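Local coordinates for aldehyde dehydrogenase (Anabaena variabilis, PDB 4H7N), which probably catalyses the NAD+-dependent oxidation of aldehydes to carboxylic acids, at residues W98-L106 with R444-L454; I200-S211 with A222-L233. All blocks are in the same frame, centred on the assembly; numbering follows the deposited sequence.

Interaction 1: residues W98-L106 with R444-L454; sequences WCGLAPELL and RVGAAGLKRFL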
loop_
_atom_site.group_PDB
_atom_site.type_symbol
_atom_site.label_atom_id
_atom_site.label_comp_id
_atom_site.label_asym_id
_atom_site.label_seq_id
_atom_site.Cartn_x
_atom_site.Cartn_y
_atom_site.Cartn_z
ATOM N N TRP A 98 -18.162 -3.436 -11.298
ATOM C CA TRP A 98 -17.557 -2.206 -10.803
ATOM C C TRP A 98 -18.471 -0.986 -10.927
ATOM O O TRP A 98 -18.467 -0.142 -10.060
ATOM C CB TRP A 98 -16.215 -1.933 -11.510
ATOM C CG TRP A 98 -15.136 -2.821 -11.019
ATOM C CD1 TRP A 98 -14.426 -3.758 -11.728
ATOM C CD2 TRP A 98 -14.642 -2.879 -9.668
ATOM N NE1 TRP A 98 -13.532 -4.391 -10.881
ATOM C CE2 TRP A 98 -13.626 -3.849 -9.631
ATOM C CE3 TRP A 98 -14.938 -2.171 -8.509
ATOM C CZ2 TRP A 98 -12.933 -4.166 -8.465
ATOM C CZ3 TRP A 98 -14.247 -2.476 -7.353
ATOM C CH2 TRP A 98 -13.260 -3.481 -7.349
ATOM N N CYS A 99 -19.242 -0.875 -12.012
ATOM C CA CYS A 99 -20.225 0.212 -12.094
ATOM C C CYS A 99 -21.222 0.173 -10.923
ATOM O O CYS A 99 -21.669 1.224 -10.385
ATOM C CB CYS A 99 -20.985 0.161 -13.421
ATOM S SG CYS A 99 -20.020 0.796 -14.815
ATOM N N GLY A 100 -21.578 -1.037 -10.533
ATOM C CA GLY A 100 -22.481 -1.250 -9.419
ATOM C C GLY A 100 -21.882 -0.872 -8.090
ATOM O O GLY A 100 -22.596 -0.361 -7.197
ATOM N N LEU A 101 -20.594 -1.143 -7.909
ATOM C CA LEU A 101 -20.001 -0.957 -6.581
ATOM C C LEU A 101 -19.546 0.453 -6.351
ATOM O O LEU A 101 -19.525 0.906 -5.234
ATOM C CB LEU A 101 -18.806 -1.863 -6.353
ATOM C CG LEU A 101 -19.071 -3.345 -6.305
ATOM C CD1 LEU A 101 -17.738 -4.102 -6.205
ATOM C CD2 LEU A 101 -20.031 -3.721 -5.174
ATOM N N ALA A 102 -19.146 1.133 -7.418
ATOM C CA ALA A 102 -18.440 2.404 -7.271
ATOM C C ALA A 102 -19.179 3.521 -6.496
ATOM O O ALA A 102 -18.516 4.193 -5.696
ATOM C CB ALA A 102 -17.955 2.921 -8.600
ATOM N N PRO A 103 -20.496 3.740 -6.726
ATOM C CA PRO A 103 -21.144 4.891 -6.040
ATOM C C PRO A 103 -21.022 4.803 -4.531
ATOM O O PRO A 103 -20.741 5.786 -3.863
ATOM C CB PRO A 103 -22.603 4.819 -6.531
ATOM C CG PRO A 103 -22.456 4.196 -7.897
ATOM C CD PRO A 103 -21.417 3.115 -7.698
ATOM N N GLU A 104 -21.214 3.614 -3.994
ATOM C CA GLU A 104 -21.174 3.440 -2.560
ATOM C C GLU A 104 -19.760 3.641 -2.051
ATOM O O GLU A 104 -19.556 4.215 -0.998
ATOM C CB GLU A 104 -21.661 2.074 -2.207
ATOM C CG GLU A 104 -21.570 1.717 -0.751
ATOM C CD GLU A 104 -20.845 0.392 -0.580
ATOM O OE1 GLU A 104 -20.391 -0.176 -1.617
ATOM O OE2 GLU A 104 -20.726 -0.078 0.578
ATOM N N LEU A 105 -18.775 3.212 -2.822
ATOM C CA LEU A 105 -17.382 3.351 -2.400
ATOM C C LEU A 105 -16.896 4.783 -2.468
ATOM O O LEU A 105 -15.938 5.115 -1.782
ATOM C CB LEU A 105 -16.450 2.429 -3.242
ATOM C CG LEU A 105 -16.780 0.933 -3.071
ATOM C CD1 LEU A 105 -15.954 0.063 -4.002
ATOM C CD2 LEU A 105 -16.585 0.460 -1.628
ATOM N N LEU A 106 -17.504 5.624 -3.310
ATOM C CA LEU A 106 -17.017 6.979 -3.503
ATOM C C LEU A 106 -17.804 8.045 -2.728
ATOM O O LEU A 106 -17.497 9.224 -2.811
ATOM C CB LEU A 106 -17.029 7.336 -4.957
ATOM C CG LEU A 106 -16.120 6.503 -5.856
ATOM C CD1 LEU A 106 -16.363 6.958 -7.253
ATOM C CD2 LEU A 106 -14.668 6.711 -5.518
ATOM N N ARG A 444 -6.908 -6.437 -5.149
ATOM C CA ARG A 444 -7.621 -5.854 -6.312
ATOM C C ARG A 444 -9.045 -6.311 -6.339
ATOM O O ARG A 444 -9.784 -6.013 -7.253
ATOM C CB ARG A 444 -6.928 -6.146 -7.648
ATOM C CG ARG A 444 -6.734 -7.583 -7.978
ATOM C CD ARG A 444 -6.468 -7.761 -9.452
ATOM N NE ARG A 444 -5.299 -7.067 -10.000
ATOM C CZ ARG A 444 -4.337 -7.661 -10.711
ATOM N NH1 ARG A 444 -4.350 -8.971 -10.919
ATOM N NH2 ARG A 444 -3.357 -6.953 -11.242
ATOM N N VAL A 445 -9.457 -6.983 -5.281
ATOM C CA VAL A 445 -10.786 -7.540 -5.203
ATOM C C VAL A 445 -11.598 -6.730 -4.220
ATOM O O VAL A 445 -11.098 -6.242 -3.216
ATOM C CB VAL A 445 -10.725 -9.058 -4.878
ATOM C CG1 VAL A 445 -12.037 -9.551 -4.289
ATOM C CG2 VAL A 445 -10.382 -9.835 -6.156
ATOM N N GLY A 446 -12.850 -6.522 -4.572
ATOM C CA GLY A 446 -13.806 -5.869 -3.692
ATOM C C GLY A 446 -13.617 -4.390 -3.555
ATOM O O GLY A 446 -13.044 -3.750 -4.412
ATOM N N ALA A 447 -14.115 -3.858 -2.454
ATOM C CA ALA A 447 -13.914 -2.474 -2.066
ATOM C C ALA A 447 -12.496 -2.047 -2.264
ATOM O O ALA A 447 -12.254 -1.189 -3.070
ATOM C CB ALA A 447 -14.304 -2.252 -0.609
ATOM N N ALA A 448 -11.571 -2.636 -1.507
ATOM C CA ALA A 448 -10.156 -2.206 -1.494
ATOM C C ALA A 448 -9.524 -2.149 -2.882
ATOM O O ALA A 448 -8.607 -1.379 -3.119
ATOM C CB ALA A 448 -9.343 -3.118 -0.588
ATOM N N GLY A 449 -10.054 -2.946 -3.808
ATOM C CA GLY A 449 -9.662 -2.949 -5.177
ATOM C C GLY A 449 -9.979 -1.655 -5.935
ATOM O O GLY A 449 -9.356 -1.378 -6.983
ATOM N N LEU A 450 -10.941 -0.867 -5.435
ATOM C CA LEU A 450 -11.187 0.421 -6.014
ATOM C C LEU A 450 -10.550 1.484 -5.150
ATOM O O LEU A 450 -9.998 2.427 -5.643
ATOM C CB LEU A 450 -12.671 0.678 -6.202
ATOM C CG LEU A 450 -12.860 1.941 -7.013
ATOM C CD1 LEU A 450 -13.844 1.678 -8.093
ATOM C CD2 LEU A 450 -13.308 3.038 -6.081
ATOM N N LYS A 451 -10.597 1.306 -3.834
ATOM C CA LYS A 451 -10.083 2.321 -2.949
ATOM C C LYS A 451 -8.590 2.524 -2.990
ATOM O O LYS A 451 -8.087 3.599 -2.708
ATOM C CB LYS A 451 -10.581 2.048 -1.548
ATOM C CG LYS A 451 -12.097 2.225 -1.473
ATOM C CD LYS A 451 -12.639 2.042 -0.058
ATOM C CE LYS A 451 -12.738 3.384 0.664
ATOM N NZ LYS A 451 -13.774 4.239 0.015
ATOM N N ARG A 452 -7.844 1.536 -3.425
ATOM C CA ARG A 452 -6.445 1.781 -3.632
ATOM C C ARG A 452 -6.122 2.955 -4.569
ATOM O O ARG A 452 -5.003 3.504 -4.506
ATOM C CB ARG A 452 -5.736 0.488 -4.002
ATOM C CG ARG A 452 -5.969 0.009 -5.365
ATOM C CD ARG A 452 -5.569 -1.488 -5.514
ATOM N NE ARG A 452 -6.461 -1.963 -6.555
ATOM C CZ ARG A 452 -6.141 -2.608 -7.680
ATOM N NH1 ARG A 452 -4.901 -2.940 -7.974
ATOM N NH2 ARG A 452 -7.115 -2.966 -8.506
ATOM N N PHE A 453 -7.058 3.322 -5.451
ATOM C CA PHE A 453 -6.822 4.380 -6.449
ATOM C C PHE A 453 -7.225 5.790 -5.979
ATOM O O PHE A 453 -7.207 6.714 -6.771
ATOM C CB PHE A 453 -7.580 4.053 -7.749
ATOM C CG PHE A 453 -7.082 2.805 -8.418
ATOM C CD1 PHE A 453 -5.760 2.680 -8.745
ATOM C CD2 PHE A 453 -7.905 1.727 -8.574
ATOM C CE1 PHE A 453 -5.264 1.513 -9.351
ATOM C CE2 PHE A 453 -7.425 0.545 -9.104
ATOM C CZ PHE A 453 -6.118 0.441 -9.510
ATOM N N LEU A 454 -7.592 5.906 -4.711
ATOM C CA LEU A 454 -8.125 7.132 -4.090
ATOM C C LEU A 454 -7.317 7.491 -2.887
ATOM O O LEU A 454 -6.858 6.584 -2.150
ATOM C CB LEU A 454 -9.571 6.885 -3.632
ATOM C CG LEU A 454 -10.527 6.623 -4.826
ATOM C CD1 LEU A 454 -11.735 5.904 -4.282
ATOM C CD2 LEU A 454 -10.946 7.932 -5.477
#
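Leu-450 pushes its side chain into a hole framed by Trp-98, Ala-102, Leu-105 and Leu-106, a knob-into-hole fit. A chi1 of -171° swings its CG away from the backbone N and points the branch at the longer helix, with CB 3.7 Å from Trp-98 CZ3. Its methyls divide the hole, CD1 going to Ala-102 CB and CD2 to Leu-106 CD2 (4.0 Å). Trp-98 and Leu-450 run antiparallel alongside each other, and the far rim of the indole continues to the backbone beyond, where the carbonyl O of Gly-446 lies near the ring plane, 3.0 Å from Trp-98 CH2. Gly-449, lacking a side chain, lets the indole come close to its backbone, Trp-98 CH2 standing 4.0 Å from Gly-449 C. The contact thus seats the short helix 448-451 against the last turns of the long helix 82-106, while helix 147-153 packs on Trp-98 through Ile-148, Pro-149 and Leu-152. Replacing Trp-98 by an alanine would probably open a gap beside Leu-450 and Gly-449 and deprive helix 147-153 of an aromatic partner. Farther along, Leu-105 reaches over the start of the short helix, its CD2 3.7 Å from Ala-447 CB. The Lys-451 chain kinks near its end, which brings NZ within 2.9 Å of Leu-105 O. Leu-106 meets Leu-454 at about a right angle, with Leu-124 and Pro-126 of strand 118-134 also against Leu-454.

Interaction 2: residues I200-S211 with A222-L233; sequences INYVDFVCFTGS and AARRFIPAYLEL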
loop_
_atom_site.group_PDB
_atom_site.type_symbol
_atom_site.label_atom_id
_atom_site.label_comp_id
_atom_site.label_asym_id
_atom_site.label_seq_id
_atom_site.Cartn_x
_atom_site.Cartn_y
_atom_site.Cartn_z
ATOM N N ILE A 200 6.580 4.131 -16.180
ATOM C CA ILE A 200 6.655 4.305 -14.728
ATOM C C ILE A 200 7.190 5.690 -14.353
ATOM O O ILE A 200 6.801 6.257 -13.288
ATOM C CB ILE A 200 7.500 3.183 -14.093
ATOM C CG1 ILE A 200 6.795 1.838 -14.269
ATOM C CG2 ILE A 200 7.805 3.471 -12.640
ATOM C CD1 ILE A 200 7.689 0.636 -14.006
ATOM N N ASN A 201 8.048 6.262 -15.197
ATOM C CA ASN A 201 8.477 7.650 -14.971
ATOM C C ASN A 201 7.436 8.731 -15.085
ATOM O O ASN A 201 7.716 9.809 -14.619
ATOM C CB ASN A 201 9.652 8.055 -15.804
ATOM C CG ASN A 201 10.847 7.191 -15.542
ATOM O OD1 ASN A 201 11.077 6.747 -14.423
ATOM N ND2 ASN A 201 11.554 6.859 -16.604
ATOM N N TYR A 202 6.255 8.455 -15.645
ATOM C CA TYR A 202 5.276 9.510 -15.938
ATOM C C TYR A 202 3.958 9.464 -15.133
ATOM O O TYR A 202 3.177 10.424 -15.177
ATOM C CB TYR A 202 4.940 9.520 -17.439
ATOM C CG TYR A 202 6.186 9.641 -18.284
ATOM C CD1 TYR A 202 7.052 10.740 -18.139
ATOM C CD2 TYR A 202 6.563 8.630 -19.140
ATOM C CE1 TYR A 202 8.243 10.824 -18.870
ATOM C CE2 TYR A 202 7.737 8.705 -19.889
ATOM C CZ TYR A 202 8.581 9.793 -19.743
ATOM O OH TYR A 202 9.741 9.852 -20.492
ATOM N N VAL A 203 3.725 8.373 -14.417
ATOM C CA VAL A 203 2.457 8.124 -13.763
ATOM C C VAL A 203 2.551 8.369 -12.254
ATOM O O VAL A 203 3.643 8.562 -11.710
ATOM C CB VAL A 203 1.953 6.718 -14.091
ATOM C CG1 VAL A 203 1.784 6.553 -15.622
ATOM C CG2 VAL A 203 2.820 5.621 -13.561
ATOM N N ASP A 204 1.399 8.364 -11.607
ATOM C CA ASP A 204 1.268 8.602 -10.169
ATOM C C ASP A 204 1.115 7.309 -9.381
ATOM O O ASP A 204 1.156 7.305 -8.154
ATOM C CB ASP A 204 0.033 9.467 -9.920
ATOM C CG ASP A 204 0.114 10.818 -10.629
ATOM O OD1 ASP A 204 1.197 11.404 -10.701
ATOM O OD2 ASP A 204 -0.891 11.269 -11.233
ATOM N N PHE A 205 0.931 6.206 -10.091
ATOM C CA PHE A 205 0.544 4.917 -9.523
ATOM C C PHE A 205 0.835 3.873 -10.646
ATOM O O PHE A 205 0.431 4.073 -11.810
ATOM C CB PHE A 205 -0.951 4.930 -9.146
ATOM C CG PHE A 205 -1.406 3.744 -8.307
ATOM C CD1 PHE A 205 -1.386 2.451 -8.809
ATOM C CD2 PHE A 205 -1.900 3.940 -7.041
ATOM C CE1 PHE A 205 -1.768 1.382 -8.034
ATOM C CE2 PHE A 205 -2.329 2.872 -6.250
ATOM C CZ PHE A 205 -2.228 1.585 -6.753
ATOM N N VAL A 206 1.459 2.764 -10.313
ATOM C CA VAL A 206 1.709 1.679 -11.281
ATOM C C VAL A 206 1.164 0.353 -10.816
ATOM O O VAL A 206 1.441 -0.105 -9.681
ATOM C CB VAL A 206 3.198 1.533 -11.673
ATOM C CG1 VAL A 206 4.088 1.148 -10.496
ATOM C CG2 VAL A 206 3.341 0.489 -12.799
ATOM N N CYS A 207 0.378 -0.285 -11.688
ATOM C CA CYS A 207 -0.058 -1.687 -11.545
ATOM C C CYS A 207 0.707 -2.599 -12.517
ATOM O O CYS A 207 0.729 -2.351 -13.752
ATOM C CB CYS A 207 -1.532 -1.809 -11.893
ATOM S SG CYS A 207 -2.561 -0.844 -10.809
ATOM N N PHE A 208 1.352 -3.633 -11.993
ATOM C CA PHE A 208 2.129 -4.560 -12.811
ATOM C C PHE A 208 1.806 -5.989 -12.418
ATOM O O PHE A 208 1.809 -6.375 -11.200
ATOM C CB PHE A 208 3.630 -4.325 -12.657
ATOM C CG PHE A 208 4.469 -5.357 -13.326
ATOM C CD1 PHE A 208 4.794 -5.235 -14.662
ATOM C CD2 PHE A 208 4.910 -6.491 -12.627
ATOM C CE1 PHE A 208 5.579 -6.191 -15.298
ATOM C CE2 PHE A 208 5.652 -7.469 -13.260
ATOM C CZ PHE A 208 5.993 -7.311 -14.597
ATOM N N THR A 209 1.542 -6.783 -13.452
ATOM C CA THR A 209 1.349 -8.201 -13.351
ATOM C C THR A 209 2.320 -8.872 -14.295
ATOM O O THR A 209 2.413 -8.472 -15.467
ATOM C CB THR A 209 -0.084 -8.553 -13.775
ATOM O OG1 THR A 209 -1.008 -7.877 -12.936
ATOM C CG2 THR A 209 -0.338 -10.059 -13.633
ATOM N N GLY A 210 3.026 -9.880 -13.804
ATOM C CA GLY A 210 4.038 -10.586 -14.592
ATOM C C GLY A 210 4.981 -11.377 -13.708
ATOM O O GLY A 210 4.608 -11.822 -12.615
ATOM N N SER A 211 6.204 -11.542 -14.196
ATOM C CA SER A 211 7.177 -12.387 -13.559
ATOM C C SER A 211 7.753 -11.750 -12.275
ATOM O O SER A 211 7.824 -10.537 -12.162
ATOM C CB SER A 211 8.323 -12.653 -14.536
ATOM O OG SER A 211 9.269 -11.595 -14.502
ATOM N N ALA A 222 9.394 2.042 -8.895
ATOM C CA ALA A 222 8.320 2.808 -8.258
ATOM C C ALA A 222 8.771 3.491 -6.952
ATOM O O ALA A 222 8.385 4.633 -6.636
ATOM C CB ALA A 222 7.161 1.874 -7.982
ATOM N N ALA A 223 9.551 2.772 -6.160
ATOM C CA ALA A 223 10.016 3.352 -4.914
ATOM C C ALA A 223 10.918 4.569 -5.181
ATOM O O ALA A 223 10.803 5.555 -4.480
ATOM C CB ALA A 223 10.757 2.321 -4.049
ATOM N N ARG A 224 11.816 4.487 -6.156
ATOM C CA ARG A 224 12.696 5.599 -6.481
ATOM C C ARG A 224 11.927 6.782 -7.013
ATOM O O ARG A 224 12.300 7.910 -6.767
ATOM C CB ARG A 224 13.700 5.214 -7.556
ATOM C CG ARG A 224 14.846 4.382 -7.052
ATOM C CD ARG A 224 15.986 4.331 -8.091
ATOM N NE ARG A 224 15.647 3.378 -9.134
ATOM C CZ ARG A 224 15.785 2.057 -8.998
ATOM N NH1 ARG A 224 16.273 1.547 -7.859
ATOM N NH2 ARG A 224 15.455 1.245 -10.002
ATOM N N ARG A 225 10.845 6.535 -7.726
ATOM C CA ARG A 225 9.957 7.604 -8.143
ATOM C C ARG A 225 9.027 8.096 -7.034
ATOM O O ARG A 225 8.418 9.133 -7.166
ATOM C CB ARG A 225 9.182 7.137 -9.335
ATOM C CG ARG A 225 10.176 6.916 -10.492
ATOM C CD ARG A 225 10.032 8.086 -11.442
ATOM N NE ARG A 225 8.603 8.027 -11.680
ATOM C CZ ARG A 225 7.687 8.990 -11.532
ATOM N NH1 ARG A 225 8.018 10.265 -11.323
ATOM N NH2 ARG A 225 6.419 8.636 -11.749
ATOM N N PHE A 226 8.953 7.349 -5.938
ATOM C CA PHE A 226 8.064 7.628 -4.802
ATOM C C PHE A 226 6.587 7.621 -5.219
ATOM O O PHE A 226 5.824 8.537 -4.879
ATOM C CB PHE A 226 8.447 8.901 -4.054
ATOM C CG PHE A 226 8.046 8.890 -2.608
ATOM C CD1 PHE A 226 8.760 8.166 -1.695
ATOM C CD2 PHE A 226 6.927 9.575 -2.171
ATOM C CE1 PHE A 226 8.424 8.174 -0.367
ATOM C CE2 PHE A 226 6.555 9.541 -0.849
ATOM C CZ PHE A 226 7.318 8.827 0.062
ATOM N N ILE A 227 6.191 6.547 -5.900
ATOM C CA ILE A 227 4.783 6.276 -6.175
ATOM C C ILE A 227 4.342 4.881 -5.687
ATOM O O ILE A 227 5.140 3.956 -5.563
ATOM C CB ILE A 227 4.469 6.390 -7.683
ATOM C CG1 ILE A 227 5.190 5.306 -8.475
ATOM C CG2 ILE A 227 4.793 7.764 -8.249
ATOM C CD1 ILE A 227 4.809 5.250 -9.922
ATOM N N PRO A 228 3.048 4.711 -5.415
ATOM C CA PRO A 228 2.521 3.418 -5.066
ATOM C C PRO A 228 2.652 2.430 -6.210
ATOM O O PRO A 228 2.479 2.796 -7.387
ATOM C CB PRO A 228 1.041 3.680 -4.837
ATOM C CG PRO A 228 0.915 5.155 -4.685
ATOM C CD PRO A 228 2.006 5.730 -5.499
ATOM N N ALA A 229 2.927 1.190 -5.846
ATOM C CA ALA A 229 2.927 0.086 -6.796
ATOM C C ALA A 229 2.031 -1.051 -6.322
ATOM O O ALA A 229 2.171 -1.550 -5.189
ATOM C CB ALA A 229 4.356 -0.411 -6.983
ATOM N N TYR A 230 1.146 -1.495 -7.208
ATOM C CA TYR A 230 0.410 -2.724 -7.021
ATOM C C TYR A 230 1.038 -3.775 -7.909
ATOM O O TYR A 230 1.138 -3.616 -9.138
ATOM C CB TYR A 230 -1.093 -2.599 -7.294
ATOM C CG TYR A 230 -1.799 -3.943 -7.079
ATOM C CD1 TYR A 230 -2.241 -4.327 -5.809
ATOM C CD2 TYR A 230 -2.027 -4.815 -8.116
ATOM C CE1 TYR A 230 -2.826 -5.571 -5.591
ATOM C CE2 TYR A 230 -2.592 -6.059 -7.896
ATOM C CZ TYR A 230 -3.002 -6.419 -6.636
ATOM O OH TYR A 230 -3.602 -7.639 -6.383
ATOM N N LEU A 231 1.433 -4.874 -7.293
ATOM C CA LEU A 231 2.188 -5.912 -7.964
ATOM C C LEU A 231 1.562 -7.300 -7.762
ATOM O O LEU A 231 1.326 -7.735 -6.614
ATOM C CB LEU A 231 3.613 -5.988 -7.424
ATOM C CG LEU A 231 4.364 -4.684 -7.345
ATOM C CD1 LEU A 231 5.639 -4.921 -6.577
ATOM C CD2 LEU A 231 4.667 -4.165 -8.722
ATOM N N GLU A 232 1.408 -8.024 -8.858
ATOM C CA GLU A 232 0.945 -9.421 -8.795
ATOM C C GLU A 232 1.873 -10.240 -9.661
ATOM O O GLU A 232 1.942 -10.035 -10.875
ATOM C CB GLU A 232 -0.504 -9.523 -9.217
ATOM C CG GLU A 232 -1.175 -10.789 -8.692
ATOM C CD GLU A 232 -2.592 -10.554 -8.178
ATOM O OE1 GLU A 232 -2.855 -9.612 -7.367
ATOM O OE2 GLU A 232 -3.438 -11.365 -8.572
ATOM N N LEU A 233 2.687 -11.081 -9.019
ATOM C CA LEU A 233 3.922 -11.592 -9.639
ATOM C C LEU A 233 3.987 -13.104 -9.808
ATOM O O LEU A 233 5.054 -13.684 -9.894
ATOM C CB LEU A 233 5.145 -11.155 -8.848
ATOM C CG LEU A 233 5.272 -9.666 -8.555
ATOM C CD1 LEU A 233 6.639 -9.365 -7.983
ATOM C CD2 LEU A 233 4.999 -8.873 -9.843
#
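Val-206 bonds through its N to Pro-228 O (3.1 Å) and through its O to Tyr-230 N (2.9 Å), straddling Ala-229. Phe-208 repeats the pattern with Tyr-230 O and Glu-232 N, and Gly-210 N closes the series on Glu-232 O. Beside this backbone, Pro-228 CB lies off-centre over the ring of Phe-205 in a CH-pi contact, 4.1 Å from the centroid, while the edge of the same ring meets Tyr-230 CB. Two parallel strands joined through helix 212-225 form a beta-alpha-beta crossover, the building block of Rossmann-like nucleotide-binding domains. Val-206 CG1 faces that helix at Ala-222 CB, and Leu-231 rests on Val-218 and Ala-219 within it. In the last turn of the same helix, Arg-225 curls its chain midway, and its NE and NH2 grip Ile-200 O side-on (3.0 and 2.9 Å); NH2 also makes a weak bond to Val-203 O. One face of the guanidinium is centred under Asn-201 O, and NH1 bonds to a glycerol, probably from the crystallisation liquor. A Schellman motif at Phe-226 then ends the helix and turns the chain toward the second strand. There Glu-232, the predicted active-site residue, lies alongside Thr-209, both side chains pointing the same way. Arg-444, from outside the two strands, bonds Thr-209 OG1.

Overall arrangement
Both contacts are partly buried and touch the second subunit, yet they illustrate two ways of building a fold. Interaction 2 joins neighbours in sequence, only 11 residues apart, by regular backbone hydrogen bonding within a sheet; its strand residues are mostly buried, whereas Asn-201, beside the arginine grip, is exposed. Interaction 1 brings together segments 338 residues apart through apolar side chains between the end of helix 82-106 and the turn-rich 444-454 segment, with Trp-98 and Leu-450 buried and Leu-105 and Lys-451 partly exposed. The two meet along 444-454: Arg-444 NH1 forms a long, weak ion pair with Glu-232, and Arg-452 a cation-pi contact with Tyr-230. Asp-146 forms salt bridges with both arginines.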